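Local coordinates for cellulase IBT99 (Metagenomes, PDB 6WBT), which probably hydrolyses 6-phospho-alpha-glucosides as a family 4 glycoside hydrolase, and binds NAD, manganese and glucose 6-phosphate, at residues A[158-163]-A[396-401]; A[326-331]-A[338-343]. All coordinates share one frame; numbering follows the deposited sequence.

How the contacts relate
From the N terminus, the chain first runs through 158-163, at the end of helix 151-161 in the NAD-binding Rossmann part. It returns to this place only at 396-401, on helix 380-402, so contact 1 closes a long loop of 232 intervening residues. Within that loop lies contact 2, a local turn in which 326-331 and 338-343, separated by six residues, bring helix 321-334 against strand 338-345. Contact 1 ties a Rossmann helix to helix 380-402 of the C-terminal family region at the surface, whereas contact 2 packs a helix against a buried strand that adds antiparallel to the Rossmann sheet beside strand 167-170. Their centres lie 24 Å apart, their nearest atoms about 8 Å.

Contact 1: residues A[158-163]-A[396-401]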
loop_
_atom_site.group_PDB
_atom_site.type_symbol
_atom_site.label_atom_id
_atom_site.label_comp_id
_atom_site.label_asym_id
_atom_site.label_seq_id
_atom_site.Cartn_x
_atom_site.Cartn_y
_atom_site.Cartn_z
ATOM N N THR A 158 23.532 -5.308 -0.152
ATOM C CA THR A 158 24.025 -4.987 -1.487
ATOM C C THR A 158 22.958 -4.308 -2.337
ATOM O O THR A 158 23.287 -3.472 -3.186
ATOM C CB THR A 158 24.532 -6.250 -2.188
ATOM O OG1 THR A 158 23.545 -7.284 -2.093
ATOM C CG2 THR A 158 25.835 -6.726 -1.557
ATOM N N TYR A 159 21.681 -4.645 -2.127
ATOM C CA TYR A 159 20.623 -4.002 -2.901
ATOM C C TYR A 159 20.417 -2.554 -2.479
ATOM O O TYR A 159 20.065 -1.712 -3.312
ATOM C CB TYR A 159 19.312 -4.777 -2.765
ATOM C CG TYR A 159 18.127 -4.051 -3.362
ATOM C CD1 TYR A 159 18.079 -3.761 -4.719
ATOM C CD2 TYR A 159 17.058 -3.651 -2.569
ATOM C CE1 TYR A 159 17.003 -3.095 -5.271
ATOM C CE2 TYR A 159 15.974 -2.986 -3.113
ATOM C CZ TYR A 159 15.952 -2.711 -4.465
ATOM O OH TYR A 159 14.878 -2.049 -5.015
ATOM N N LYS A 160 20.625 -2.247 -1.198
ATOM C CA LYS A 160 20.495 -0.870 -0.735
ATOM C C LYS A 160 21.693 -0.022 -1.139
ATOM O O LYS A 160 21.530 1.147 -1.508
ATOM C CB LYS A 160 20.316 -0.833 0.784
ATOM C CG LYS A 160 20.117 0.568 1.337
ATOM C CD LYS A 160 19.475 0.537 2.715
ATOM C CE LYS A 160 19.155 1.946 3.196
ATOM N NZ LYS A 160 18.363 1.962 4.458
ATOM N N LEU A 161 22.903 -0.579 -1.065
ATOM C CA LEU A 161 24.085 0.225 -1.357
ATOM C C LEU A 161 24.369 0.267 -2.854
ATOM O O LEU A 161 24.647 1.335 -3.412
ATOM C CB LEU A 161 25.285 -0.315 -0.580
ATOM C CG LEU A 161 25.255 -0.095 0.934
ATOM C CD1 LEU A 161 26.386 -0.848 1.609
ATOM C CD2 LEU A 161 25.328 1.392 1.268
ATOM N N ARG A 162 24.288 -0.885 -3.523
ATOM C CA ARG A 162 24.557 -1.018 -4.953
ATOM C C ARG A 162 23.309 -1.593 -5.614
ATOM O O ARG A 162 23.261 -2.789 -5.938
ATOM C CB ARG A 162 25.778 -1.900 -5.209
ATOM C CG ARG A 162 27.080 -1.135 -5.404
ATOM C CD ARG A 162 27.477 -0.354 -4.164
ATOM N NE ARG A 162 28.799 0.248 -4.305
ATOM C CZ ARG A 162 29.337 1.079 -3.418
ATOM N NH1 ARG A 162 28.662 1.410 -2.327
ATOM N NH2 ARG A 162 30.547 1.582 -3.621
ATOM N N PRO A 163 22.277 -0.772 -5.827
ATOM C CA PRO A 163 21.042 -1.300 -6.425
ATOM C C PRO A 163 21.196 -1.678 -7.888
ATOM O O PRO A 163 20.451 -2.537 -8.374
ATOM C CB PRO A 163 20.041 -0.148 -6.245
ATOM C CG PRO A 163 20.678 0.793 -5.252
ATOM C CD PRO A 163 22.148 0.649 -5.465
ATOM N N LEU A 396 20.074 -4.171 11.028
ATOM C CA LEU A 396 21.485 -4.537 11.004
ATOM C C LEU A 396 22.205 -3.923 9.811
ATOM O O LEU A 396 23.388 -3.577 9.913
ATOM C CB LEU A 396 21.634 -6.059 10.988
ATOM C CG LEU A 396 23.038 -6.587 11.285
ATOM C CD1 LEU A 396 23.409 -6.321 12.734
ATOM C CD2 LEU A 396 23.136 -8.069 10.965
ATOM N N VAL A 397 21.516 -3.784 8.676
ATOM C CA VAL A 397 22.118 -3.127 7.520
ATOM C C VAL A 397 22.297 -1.638 7.791
ATOM O O VAL A 397 23.310 -1.040 7.408
ATOM C CB VAL A 397 21.271 -3.382 6.260
ATOM C CG1 VAL A 397 21.815 -2.593 5.079
ATOM C CG2 VAL A 397 21.240 -4.868 5.938
ATOM N N GLU A 398 21.323 -1.017 8.462
ATOM C CA GLU A 398 21.454 0.391 8.821
ATOM C C GLU A 398 22.583 0.613 9.819
ATOM O O GLU A 398 23.189 1.690 9.839
ATOM C CB GLU A 398 20.135 0.914 9.389
ATOM C CG GLU A 398 18.967 0.835 8.421
ATOM C CD GLU A 398 17.655 1.245 9.060
ATOM O OE1 GLU A 398 17.665 1.641 10.244
ATOM O OE2 GLU A 398 16.612 1.169 8.377
ATOM N N ALA A 399 22.879 -0.389 10.651
ATOM C CA ALA A 399 23.986 -0.267 11.593
ATOM C C ALA A 399 25.331 -0.247 10.879
ATOM O O ALA A 399 26.272 0.400 11.351
ATOM C CB ALA A 399 23.939 -1.409 12.608
ATOM N N ALA A 400 25.442 -0.944 9.746
ATOM C CA ALA A 400 26.681 -0.935 8.978
ATOM C C ALA A 400 26.844 0.347 8.173
ATOM O O ALA A 400 27.973 0.806 7.968
ATOM C CB ALA A 400 26.732 -2.148 8.047
ATOM N N ILE A 401 25.739 0.934 7.716
ATOM C CA ILE A 401 25.815 2.148 6.910
ATOM C C ILE A 401 26.010 3.371 7.795
ATOM O O ILE A 401 26.896 4.198 7.554
ATOM C CB ILE A 401 24.556 2.284 6.034
ATOM C CG1 ILE A 401 24.458 1.114 5.052
ATOM C CG2 ILE A 401 24.559 3.616 5.295
ATOM C CD1 ILE A 401 23.184 1.113 4.234
#
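Lys160 and Leu161, in the last turn of helix 151-161, face Glu398 and Ile401 on helix 380-402, joining the Rossmann part of this family 4 enzyme to its C-terminal part. Along the second helix, Leu396 packs on Ile153 and Val397 on Ala157, two turns and one turn back from Leu161 along the first helix. Glu398 comes next, facing the end of Lys160. Lys160, with CG anti to the backbone N (chi1 -178°) and its chain extended, reaches across until NZ lies 4.2 Å from Glu398 CG. The ammonium remains 4.4 Å from Glu398 OE2, too far for a salt bridge, and the carboxylate is committed elsewhere: OE1 pairs with Lys407, and OE2 with Arg380 of the second subunit. Ala400 adds a backbone link to a third helix, its O accepting a hydrogen bond from Tyr125 OH. Ile401 closes the segment and carries the apolar part of the contact. Its CG1 lies beside the backbone N and the chain runs on extended (chi2 175°), which carries CD1 out to Leu161 CD2 at 3.7 Å. The two side chains overlap while pointing opposite ways, and Ile401 CG1 lies 3.9 Å from Leu161 CD2. The same methyl, Ile401 CD1, also meets the aliphatic part of Lys160, 4.0 Å from CD. Methyl groups and a lysine methylene thus make the closest contacts, while the three basic groups around Glu398 probably stabilise its negative charge; the interface itself is held by van der Waals contact and at most a long-range attraction between Lys160 and Glu398.

Contact 2: residues A[326-331]-A[338-343]; sequences VKVVES and SRQLVI
Lys327 and Ser331, one helical turn apart, meet Ser338 where helix 321-334 turns back into strand 338-345, an antiparallel addition to the Rossmann sheet. Helix and strand segments run at 136° to each other, their axes 9.5 Å apart. From a CB directed toward the strand, Lys327 places CG 3.8 Å from Gln340 NE2. The chain then bends at chi2 (56°), which swings CE alongside the Ser338 side chain, 3.4 Å from OG and also near CB. Beyond it, NZ forms a salt bridge with Glu336 in the connecting turn. Ser331 OG accepts a nearly straight hydrogen bond from Ser338 N (3.2 Å, 168°) and also bonds to Val365 O on the next strand, thereby joining helix, turn and sheet. An alanine here has no hydroxyl, and the backbone at Ser338 would probably be less firmly tied to the helix, with Val365 O also losing this donor. Deeper in, Val328 CG2 lies 4.3 Å from Gln340 CG, while the same valine packs on Ile168 and Val145 of the parallel strands. Gln340 folds back along its own strand, and its NE2 donates to Ser338 OG at 2.7 Å, with the oxygen 18° out of the amide plane.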
loop_
_atom_site.group_PDB
_atom_site.type_symbol
_atom_site.label_atom_id
_atom_site.label_comp_id
_atom_site.label_asym_id
_atom_site.label_seq_id
_atom_site.Cartn_x
_atom_site.Cartn_y
_atom_site.Cartn_z
ATOM N N VAL A 326 25.728 -23.826 -11.182
ATOM C CA VAL A 326 26.096 -23.858 -12.594
ATOM C C VAL A 326 24.864 -23.686 -13.475
ATOM O O VAL A 326 24.926 -23.049 -14.534
ATOM C CB VAL A 326 26.856 -25.160 -12.914
ATOM C CG1 VAL A 326 27.066 -25.308 -14.413
ATOM C CG2 VAL A 326 28.192 -25.178 -12.189
ATOM N N LYS A 327 23.722 -24.231 -13.047
ATOM C CA LYS A 327 22.492 -24.079 -13.819
ATOM C C LYS A 327 22.065 -22.619 -13.915
ATOM O O LYS A 327 21.503 -22.203 -14.935
ATOM C CB LYS A 327 21.380 -24.928 -13.198
ATOM C CG LYS A 327 20.028 -24.800 -13.884
ATOM C CD LYS A 327 20.123 -25.124 -15.367
ATOM C CE LYS A 327 18.800 -24.873 -16.071
ATOM N NZ LYS A 327 18.916 -25.018 -17.548
ATOM N N VAL A 328 22.329 -21.826 -12.876
ATOM C CA VAL A 328 21.963 -20.413 -12.904
ATOM C C VAL A 328 22.823 -19.658 -13.914
ATOM O O VAL A 328 22.305 -18.924 -14.764
ATOM C CB VAL A 328 22.072 -19.803 -11.495
ATOM C CG1 VAL A 328 21.976 -18.292 -11.567
ATOM C CG2 VAL A 328 20.982 -20.365 -10.588
ATOM N N VAL A 329 24.146 -19.826 -13.834
ATOM C CA VAL A 329 25.042 -19.188 -14.799
ATOM C C VAL A 329 24.705 -19.634 -16.212
ATOM O O VAL A 329 24.660 -18.823 -17.144
ATOM C CB VAL A 329 26.512 -19.499 -14.463
ATOM C CG1 VAL A 329 27.435 -18.806 -15.456
ATOM C CG2 VAL A 329 26.841 -19.115 -13.033
ATOM N N GLU A 330 24.477 -20.936 -16.395
ATOM C CA GLU A 330 24.134 -21.457 -17.712
ATOM C C GLU A 330 22.850 -20.825 -18.234
ATOM O O GLU A 330 22.740 -20.513 -19.426
ATOM C CB GLU A 330 24.005 -22.977 -17.647
ATOM C CG GLU A 330 23.637 -23.635 -18.958
ATOM C CD GLU A 330 23.433 -25.129 -18.815
ATOM O OE1 GLU A 330 24.036 -25.730 -17.901
ATOM O OE2 GLU A 330 22.664 -25.703 -19.613
ATOM N N SER A 331 21.870 -20.615 -17.352
ATOM C CA SER A 331 20.637 -19.958 -17.764
ATOM C C SER A 331 20.843 -18.474 -18.037
ATOM O O SER A 331 20.067 -17.884 -18.794
ATOM C CB SER A 331 19.554 -20.153 -16.702
ATOM O OG SER A 331 18.309 -19.645 -17.149
ATOM N N SER A 338 15.251 -20.617 -16.732
ATOM C CA SER A 338 15.144 -21.618 -15.681
ATOM C C SER A 338 14.435 -21.040 -14.463
ATOM O O SER A 338 14.715 -19.917 -14.035
ATOM C CB SER A 338 16.531 -22.130 -15.292
ATOM O OG SER A 338 16.440 -23.149 -14.310
ATOM N N ARG A 339 13.512 -21.817 -13.904
ATOM C CA ARG A 339 12.716 -21.388 -12.759
ATOM C C ARG A 339 13.416 -21.835 -11.480
ATOM O O ARG A 339 13.406 -23.023 -11.140
ATOM C CB ARG A 339 11.303 -21.960 -12.846
ATOM C CG ARG A 339 10.344 -21.427 -11.796
ATOM C CD ARG A 339 8.977 -22.075 -11.932
ATOM N NE ARG A 339 8.010 -21.529 -10.985
ATOM C CZ ARG A 339 7.849 -21.972 -9.744
ATOM N NH1 ARG A 339 8.595 -22.970 -9.291
ATOM N NH2 ARG A 339 6.942 -21.415 -8.953
ATOM N N GLN A 340 14.022 -20.885 -10.770
ATOM C CA GLN A 340 14.765 -21.172 -9.553
ATOM C C GLN A 340 14.262 -20.291 -8.417
ATOM O O GLN A 340 13.598 -19.275 -8.636
ATOM C CB GLN A 340 16.273 -20.954 -9.745
ATOM C CG GLN A 340 16.878 -21.725 -10.907
ATOM C CD GLN A 340 16.850 -23.228 -10.696
ATOM O OE1 GLN A 340 16.707 -23.709 -9.572
ATOM N NE2 GLN A 340 16.985 -23.978 -11.784
ATOM N N LEU A 341 14.596 -20.696 -7.194
ATOM C CA LEU A 341 14.255 -19.933 -5.994
ATOM C C LEU A 341 15.427 -19.013 -5.677
ATOM O O LEU A 341 16.425 -19.438 -5.091
ATOM C CB LEU A 341 13.947 -20.867 -4.828
ATOM C CG LEU A 341 12.931 -21.986 -5.067
ATOM C CD1 LEU A 341 12.727 -22.799 -3.798
ATOM C CD2 LEU A 341 11.610 -21.429 -5.566
ATOM N N VAL A 342 15.309 -17.746 -6.068
ATOM C CA VAL A 342 16.372 -16.769 -5.888
ATOM C C VAL A 342 15.887 -15.679 -4.939
ATOM O O VAL A 342 14.711 -15.608 -4.581
ATOM C CB VAL A 342 16.836 -16.161 -7.224
ATOM C CG1 VAL A 342 17.203 -17.260 -8.209
ATOM C CG2 VAL A 342 15.755 -15.272 -7.792
ATOM N N ILE A 343 16.819 -14.821 -4.539
ATOM C CA ILE A 343 16.553 -13.736 -3.602
ATOM C C ILE A 343 16.472 -12.444 -4.402
ATOM O O ILE A 343 17.464 -12.004 -4.996
ATOM C CB ILE A 343 17.634 -13.655 -2.517
ATOM C CG1 ILE A 343 17.823 -15.024 -1.862
ATOM C CG2 ILE A 343 17.266 -12.607 -1.478
ATOM C CD1 ILE A 343 18.957 -15.072 -0.871
#